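Quinoline 2-oxidoreductase medium subunit (Pseudomonas putida, PDB 1T3Q) is the FAD-carrying medium subunit of a molybdenum hydroxylase that acts on quinoline, and probably passes electrons through its flavin. Local coordinates at residues M1-F6 with L39-L44; E179-A184 with T272-L277. All blocks are in the same frame, centred on the assembly; numbering follows the deposited sequence.

Interaction 1: M1-F6 with L39-L44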
loop_
_atom_site.group_PDB
_atom_site.type_symbol
_atom_site.label_atom_id
_atom_site.label_comp_id
_atom_site.label_asym_id
_atom_site.label_seq_id
_atom_site.Cartn_x
_atom_site.Cartn_y
_atom_site.Cartn_z
ATOM N N MET C 1 -11.408 18.668 -18.698
ATOM C CA MET C 1 -12.848 18.520 -18.352
ATOM C C MET C 1 -13.145 19.139 -16.985
ATOM O O MET C 1 -14.279 19.098 -16.508
ATOM C CB MET C 1 -13.238 17.040 -18.376
ATOM C CG MET C 1 -14.688 16.745 -18.051
ATOM S SD MET C 1 -15.463 15.660 -19.270
ATOM C CE MET C 1 -16.888 16.659 -19.734
ATOM N N LYS C 2 -12.122 19.704 -16.350
ATOM C CA LYS C 2 -12.318 20.368 -15.066
ATOM C C LYS C 2 -12.652 21.826 -15.401
ATOM O O LYS C 2 -12.107 22.388 -16.357
ATOM C CB LYS C 2 -11.048 20.305 -14.210
ATOM C CG LYS C 2 -10.603 18.897 -13.819
ATOM C CD LYS C 2 -11.704 18.120 -13.116
ATOM C CE LYS C 2 -11.230 16.725 -12.723
ATOM N NZ LYS C 2 -12.289 15.941 -12.021
ATOM N N PHE C 3 -13.553 22.429 -14.633
ATOM C CA PHE C 3 -13.951 23.814 -14.876
ATOM C C PHE C 3 -12.757 24.757 -14.820
ATOM O O PHE C 3 -11.759 24.471 -14.159
ATOM C CB PHE C 3 -14.930 24.310 -13.805
ATOM C CG PHE C 3 -16.092 23.398 -13.550
ATOM C CD1 PHE C 3 -16.697 23.382 -12.293
ATOM C CD2 PHE C 3 -16.595 22.571 -14.548
ATOM C CE1 PHE C 3 -17.781 22.556 -12.036
ATOM C CE2 PHE C 3 -17.685 21.738 -14.297
ATOM C CZ PHE C 3 -18.275 21.731 -13.043
ATOM N N PRO C 4 -12.836 25.886 -15.538
ATOM C CA PRO C 4 -11.724 26.836 -15.487
ATOM C C PRO C 4 -11.951 27.553 -14.152
ATOM O O PRO C 4 -13.019 27.401 -13.552
ATOM C CB PRO C 4 -11.972 27.726 -16.705
ATOM C CG PRO C 4 -13.452 27.706 -16.845
ATOM C CD PRO C 4 -13.808 26.262 -16.580
ATOM N N ALA C 5 -10.974 28.315 -13.677
ATOM C CA ALA C 5 -11.114 29.000 -12.392
ATOM C C ALA C 5 -12.069 30.196 -12.398
ATOM O O ALA C 5 -12.253 30.851 -13.420
ATOM C CB ALA C 5 -9.743 29.435 -11.891
ATOM N N PHE C 6 -12.681 30.462 -11.245
ATOM C CA PHE C 6 -13.600 31.591 -11.086
ATOM C C PHE C 6 -13.944 31.809 -9.615
ATOM O O PHE C 6 -13.797 30.903 -8.796
ATOM C CB PHE C 6 -14.887 31.365 -11.900
ATOM C CG PHE C 6 -15.568 30.048 -11.623
ATOM C CD1 PHE C 6 -16.302 29.853 -10.455
ATOM C CD2 PHE C 6 -15.448 28.989 -12.522
ATOM C CE1 PHE C 6 -16.905 28.620 -10.187
ATOM C CE2 PHE C 6 -16.045 27.757 -12.264
ATOM C CZ PHE C 6 -16.776 27.572 -11.092
ATOM N N LEU C 39 -20.987 23.246 -19.791
ATOM C CA LEU C 39 -20.258 24.171 -20.659
ATOM C C LEU C 39 -18.894 24.482 -20.065
ATOM O O LEU C 39 -17.901 24.586 -20.790
ATOM C CB LEU C 39 -21.034 25.480 -20.845
ATOM C CG LEU C 39 -22.311 25.448 -21.685
ATOM C CD1 LEU C 39 -22.950 26.830 -21.693
ATOM C CD2 LEU C 39 -21.977 25.007 -23.103
ATOM N N LEU C 40 -18.850 24.640 -18.743
ATOM C CA LEU C 40 -17.602 24.921 -18.043
ATOM C C LEU C 40 -16.679 23.713 -18.113
ATOM O O LEU C 40 -15.461 23.856 -18.226
ATOM C CB LEU C 40 -17.876 25.276 -16.576
ATOM C CG LEU C 40 -18.431 26.678 -16.302
ATOM C CD1 LEU C 40 -18.861 26.793 -14.849
ATOM C CD2 LEU C 40 -17.362 27.712 -16.622
ATOM N N ALA C 41 -17.267 22.520 -18.036
ATOM C CA ALA C 41 -16.498 21.281 -18.099
ATOM C C ALA C 41 -15.781 21.174 -19.445
ATOM O O ALA C 41 -14.680 20.630 -19.530
ATOM C CB ALA C 41 -17.419 20.076 -17.888
ATOM N N PHE C 42 -16.414 21.697 -20.492
ATOM C CA PHE C 42 -15.835 21.682 -21.834
ATOM C C PHE C 42 -15.046 22.959 -22.072
ATOM O O PHE C 42 -14.514 23.178 -23.161
ATOM C CB PHE C 42 -16.942 21.576 -22.881
ATOM C CG PHE C 42 -17.576 20.218 -22.956
ATOM C CD1 PHE C 42 -18.941 20.088 -23.178
ATOM C CD2 PHE C 42 -16.806 19.067 -22.827
ATOM C CE1 PHE C 42 -19.530 18.828 -23.269
ATOM C CE2 PHE C 42 -17.386 17.804 -22.916
ATOM C CZ PHE C 42 -18.748 17.685 -23.137
ATOM N N ARG C 43 -14.990 23.804 -21.049
ATOM C CA ARG C 43 -14.284 25.071 -21.126
ATOM C C ARG C 43 -14.719 25.874 -22.341
ATOM O O ARG C 43 -13.893 26.401 -23.088
ATOM C CB ARG C 43 -12.770 24.832 -21.139
ATOM C CG ARG C 43 -12.302 24.100 -19.890
ATOM C CD ARG C 43 -10.840 24.334 -19.565
ATOM N NE ARG C 43 -10.524 23.777 -18.252
ATOM C CZ ARG C 43 -9.437 24.067 -17.548
ATOM N NH1 ARG C 43 -8.535 24.921 -18.022
ATOM N NH2 ARG C 43 -9.256 23.512 -16.357
ATOM N N LEU C 44 -16.034 25.956 -22.529
ATOM C CA LEU C 44 -16.627 26.700 -23.635
ATOM C C LEU C 44 -16.946 28.129 -23.197
ATOM O O LEU C 44 -17.272 28.980 -24.022
ATOM C CB LEU C 44 -17.898 26.003 -24.124
ATOM C CG LEU C 44 -17.671 24.624 -24.752
ATOM C CD1 LEU C 44 -19.003 23.992 -25.116
ATOM C CD2 LEU C 44 -16.787 24.770 -25.987
#

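Interaction 2: E179-A184 with T272-L277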
loop_
_atom_site.group_PDB
_atom_site.type_symbol
_atom_site.label_atom_id
_atom_site.label_comp_id
_atom_site.label_asym_id
_atom_site.label_seq_id
_atom_site.Cartn_x
_atom_site.Cartn_y
_atom_site.Cartn_z
ATOM N N GLU C 179 -52.245 19.700 -25.225
ATOM C CA GLU C 179 -51.647 18.374 -25.192
ATOM C C GLU C 179 -50.286 18.560 -25.847
ATOM O O GLU C 179 -50.136 19.371 -26.764
ATOM C CB GLU C 179 -52.492 17.350 -25.961
ATOM C CG GLU C 179 -53.827 17.033 -25.291
ATOM C CD GLU C 179 -53.678 16.393 -23.913
ATOM O OE1 GLU C 179 -54.705 16.234 -23.218
ATOM O OE2 GLU C 179 -52.546 16.043 -23.521
ATOM N N PHE C 180 -49.295 17.819 -25.366
ATOM C CA PHE C 180 -47.936 17.934 -25.876
ATOM C C PHE C 180 -47.311 16.567 -26.103
ATOM O O PHE C 180 -47.678 15.587 -25.455
ATOM C CB PHE C 180 -47.089 18.719 -24.866
ATOM C CG PHE C 180 -45.612 18.709 -25.154
ATOM C CD1 PHE C 180 -45.031 19.702 -25.939
ATOM C CD2 PHE C 180 -44.795 17.708 -24.630
ATOM C CE1 PHE C 180 -43.657 19.702 -26.197
ATOM C CE2 PHE C 180 -43.419 17.696 -24.882
ATOM C CZ PHE C 180 -42.849 18.696 -25.665
ATOM N N ASP C 181 -46.361 16.511 -27.026
ATOM C CA ASP C 181 -45.658 15.275 -27.318
ATOM C C ASP C 181 -44.389 15.616 -28.082
ATOM O O ASP C 181 -44.241 16.726 -28.583
ATOM C CB ASP C 181 -46.534 14.337 -28.144
ATOM C CG ASP C 181 -46.081 12.893 -28.057
ATOM O OD1 ASP C 181 -46.695 12.047 -28.737
ATOM O OD2 ASP C 181 -45.120 12.600 -27.309
ATOM N N GLU C 182 -43.468 14.666 -28.160
ATOM C CA GLU C 182 -42.217 14.895 -28.862
ATOM C C GLU C 182 -41.601 13.564 -29.266
ATOM O O GLU C 182 -42.051 12.508 -28.831
ATOM C CB GLU C 182 -41.242 15.657 -27.959
ATOM C CG GLU C 182 -40.655 14.822 -26.818
ATOM C CD GLU C 182 -39.789 15.641 -25.879
ATOM O OE1 GLU C 182 -38.902 15.061 -25.213
ATOM O OE2 GLU C 182 -40.002 16.868 -25.797
ATOM N N TYR C 183 -40.578 13.627 -30.108
ATOM C CA TYR C 183 -39.881 12.433 -30.557
ATOM C C TYR C 183 -38.439 12.523 -30.076
ATOM O O TYR C 183 -37.710 13.438 -30.454
ATOM C CB TYR C 183 -39.889 12.343 -32.081
ATOM C CG TYR C 183 -39.294 11.062 -32.628
ATOM C CD1 TYR C 183 -40.081 9.924 -32.797
ATOM C CD2 TYR C 183 -37.947 10.991 -32.992
ATOM C CE1 TYR C 183 -39.548 8.745 -33.323
ATOM C CE2 TYR C 183 -37.402 9.816 -33.520
ATOM C CZ TYR C 183 -38.209 8.699 -33.685
ATOM O OH TYR C 183 -37.692 7.543 -34.231
ATOM N N ALA C 184 -38.041 11.577 -29.234
ATOM C CA ALA C 184 -36.682 11.516 -28.703
ATOM C C ALA C 184 -36.252 10.051 -28.744
ATOM O O ALA C 184 -37.080 9.162 -28.548
ATOM C CB ALA C 184 -36.651 12.038 -27.269
ATOM N N THR C 272 -47.062 15.920 -34.924
ATOM C CA THR C 272 -48.079 16.966 -34.941
ATOM C C THR C 272 -49.468 16.364 -35.114
ATOM O O THR C 272 -50.413 16.745 -34.422
ATOM C CB THR C 272 -47.809 17.977 -36.071
ATOM O OG1 THR C 272 -46.598 18.687 -35.783
ATOM C CG2 THR C 272 -48.958 18.970 -36.199
ATOM N N GLN C 273 -49.587 15.416 -36.037
ATOM C CA GLN C 273 -50.860 14.755 -36.276
ATOM C C GLN C 273 -51.310 14.052 -35.002
ATOM O O GLN C 273 -52.478 14.119 -34.616
ATOM C CB GLN C 273 -50.712 13.740 -37.412
ATOM C CG GLN C 273 -51.881 12.794 -37.552
ATOM C CD GLN C 273 -51.756 11.887 -38.762
ATOM O OE1 GLN C 273 -52.483 10.905 -38.887
ATOM N NE2 GLN C 273 -50.838 12.219 -39.664
ATOM N N ARG C 274 -50.367 13.390 -34.342
ATOM C CA ARG C 274 -50.654 12.665 -33.113
ATOM C C ARG C 274 -51.156 13.572 -31.992
ATOM O O ARG C 274 -52.146 13.259 -31.328
ATOM C CB ARG C 274 -49.401 11.925 -32.638
ATOM C CG ARG C 274 -49.622 11.093 -31.388
ATOM C CD ARG C 274 -48.302 10.725 -30.731
ATOM N NE ARG C 274 -47.442 9.927 -31.597
ATOM C CZ ARG C 274 -46.179 9.620 -31.311
ATOM N NH1 ARG C 274 -45.467 8.881 -32.153
ATOM N NH2 ARG C 274 -45.625 10.058 -30.189
ATOM N N VAL C 275 -50.473 14.693 -31.779
ATOM C CA VAL C 275 -50.854 15.622 -30.720
ATOM C C VAL C 275 -52.191 16.319 -30.998
ATOM O O VAL C 275 -52.966 16.585 -30.073
ATOM C CB VAL C 275 -49.729 16.673 -30.466
ATOM C CG1 VAL C 275 -49.617 17.640 -31.639
ATOM C CG2 VAL C 275 -49.999 17.419 -29.168
ATOM N N ILE C 276 -52.476 16.607 -32.263
ATOM C CA ILE C 276 -53.743 17.245 -32.605
ATOM C C ILE C 276 -54.890 16.305 -32.232
ATOM O O ILE C 276 -55.853 16.715 -31.584
ATOM C CB ILE C 276 -53.837 17.560 -34.109
ATOM C CG1 ILE C 276 -52.890 18.711 -34.458
ATOM C CG2 ILE C 276 -55.282 17.903 -34.484
ATOM C CD1 ILE C 276 -52.805 18.999 -35.943
ATOM N N LEU C 277 -54.785 15.043 -32.642
ATOM C CA LEU C 277 -55.820 14.066 -32.329
ATOM C C LEU C 277 -55.964 13.915 -30.818
ATOM O O LEU C 277 -57.073 13.801 -30.295
ATOM C CB LEU C 277 -55.483 12.710 -32.963
ATOM C CG LEU C 277 -55.665 12.641 -34.482
ATOM C CD1 LEU C 277 -55.008 11.391 -35.052
ATOM C CD2 LEU C 277 -57.155 12.660 -34.798
#

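Interaction 1: M1-F6 with L39-L44
Arg43 reaches back over the N-terminal chain and takes hold of one carbonyl oxygen, Lys2 O, with two nitrogens at once. NE gives the shorter bond, 2.8 Å from Arg43 NE to Lys2 O, and approaches almost in line with the carbonyl, with a C=O...N angle of 171°. NH2 gives a second bond of 3.1 Å to Lys2 O from well above the carbonyl plane. The oxygen lies close to the guanidinium plane, at its edge, while Pro4 CA sits over the centre of one face. With CG anti to its own carbonyl carbon (chi1 -60°) and the chain extended from CG to NE, the arginine spans the gap to the loop. With the guanidinium gone, as in an alanine, Lys2 O would lose both donors, the N-terminal loop is likely to be held less firmly to the helix end, and Asp129 of the large subunit would probably lose its salt bridge. Arg43 closes helix 36-41 of the FAD-binding domain in a Schellman motif, its positive phi (52°) turning the chain out of the last turn. On the helix itself Leu40 points toward the loop and splits its contacts: Leu40 CB lies 3.6 Å from Phe3 CD2, Leu40 CD2 lies 3.8 Å from Pro4 CD, and Leu40 CD1 touches Phe6 CE2. Phe3 turns the edge of its ring to the backbone, with Phe3 CD2 3.6 Å from Ala41 N. Met1 bends at chi2 and chi3, which brings its CE beside Ala41 CB and within 3.4 Å of Phe42 CE2. Its backbone adds a CA-H...O contact, Met1 CA to Ala41 O at 3.0 Å. The polar end of Lys2 leaves this contact for salt bridges with Asp33 and Glu49 of the small subunit.

Interaction 2: E179-A184 with T272-L277
Val275 lays one methyl on the strand backbone, and its neighbour Arg274 reaches across to the carboxylate of Asp181. The salt bridge runs from Arg274 NH2 to Asp181 OD1 at about 2.7 Å, although OD1 is crowded in the model and its exact place is less sure. OD1 lies at the edge of the guanidinium, close to its plane, and the carboxylate is turned 47° from that plane. The bend at chi3 (-61°) in Arg274 swings the guanidinium round to the acid. The other carboxylate oxygen is used within the strand: Asp181 OD2 accepts from Glu182 N at 2.8 Å, met from above the carboxylate plane. As modelled, each oxygen of Asp181 has a donor of its own, the OD1 one less certainly. Strand 177-183 is, within this chain, an outermost strand of the four-stranded antiparallel sheet in the C-terminal domain of the CO dehydrogenase flavoprotein family, and helix 261-284 packs against it. The two short segments run nearly antiparallel, at 158°, with their axes 7.8 Å apart. The backbone of the strand pairs with strand 193-202, Glu179 with Ala197 and Asp181 with Ala195. From the helix side, Val275 CG2 comes 3.1 Å from Glu179 O and 4.1 Å from Glu179 CB. That methyl is placed by the torsion that sets CG2 anti to the valine's own N. The carboxylate of Glu179 leads away to a salt bridge between OE2 and Lys95.

Interaction 1 lies in the FAD-binding domain and interaction 2 in the C-terminal domain, with centres 37 Å apart and nearest atoms about 19 Å apart; they do not touch. The bound FAD lies within about 8 Å of the Leu40 side chain in one and about 9 Å of the Phe180 side chain in the other. Leu40 packs near Leu36, and Phe180 near Glu123, both residues that bind FAD. In sequence the two contacts follow one another without overlap. The first is buried among the small and large subunits, whereas the second is a surface contact that meets the large subunit at Tyr183 and Arg274.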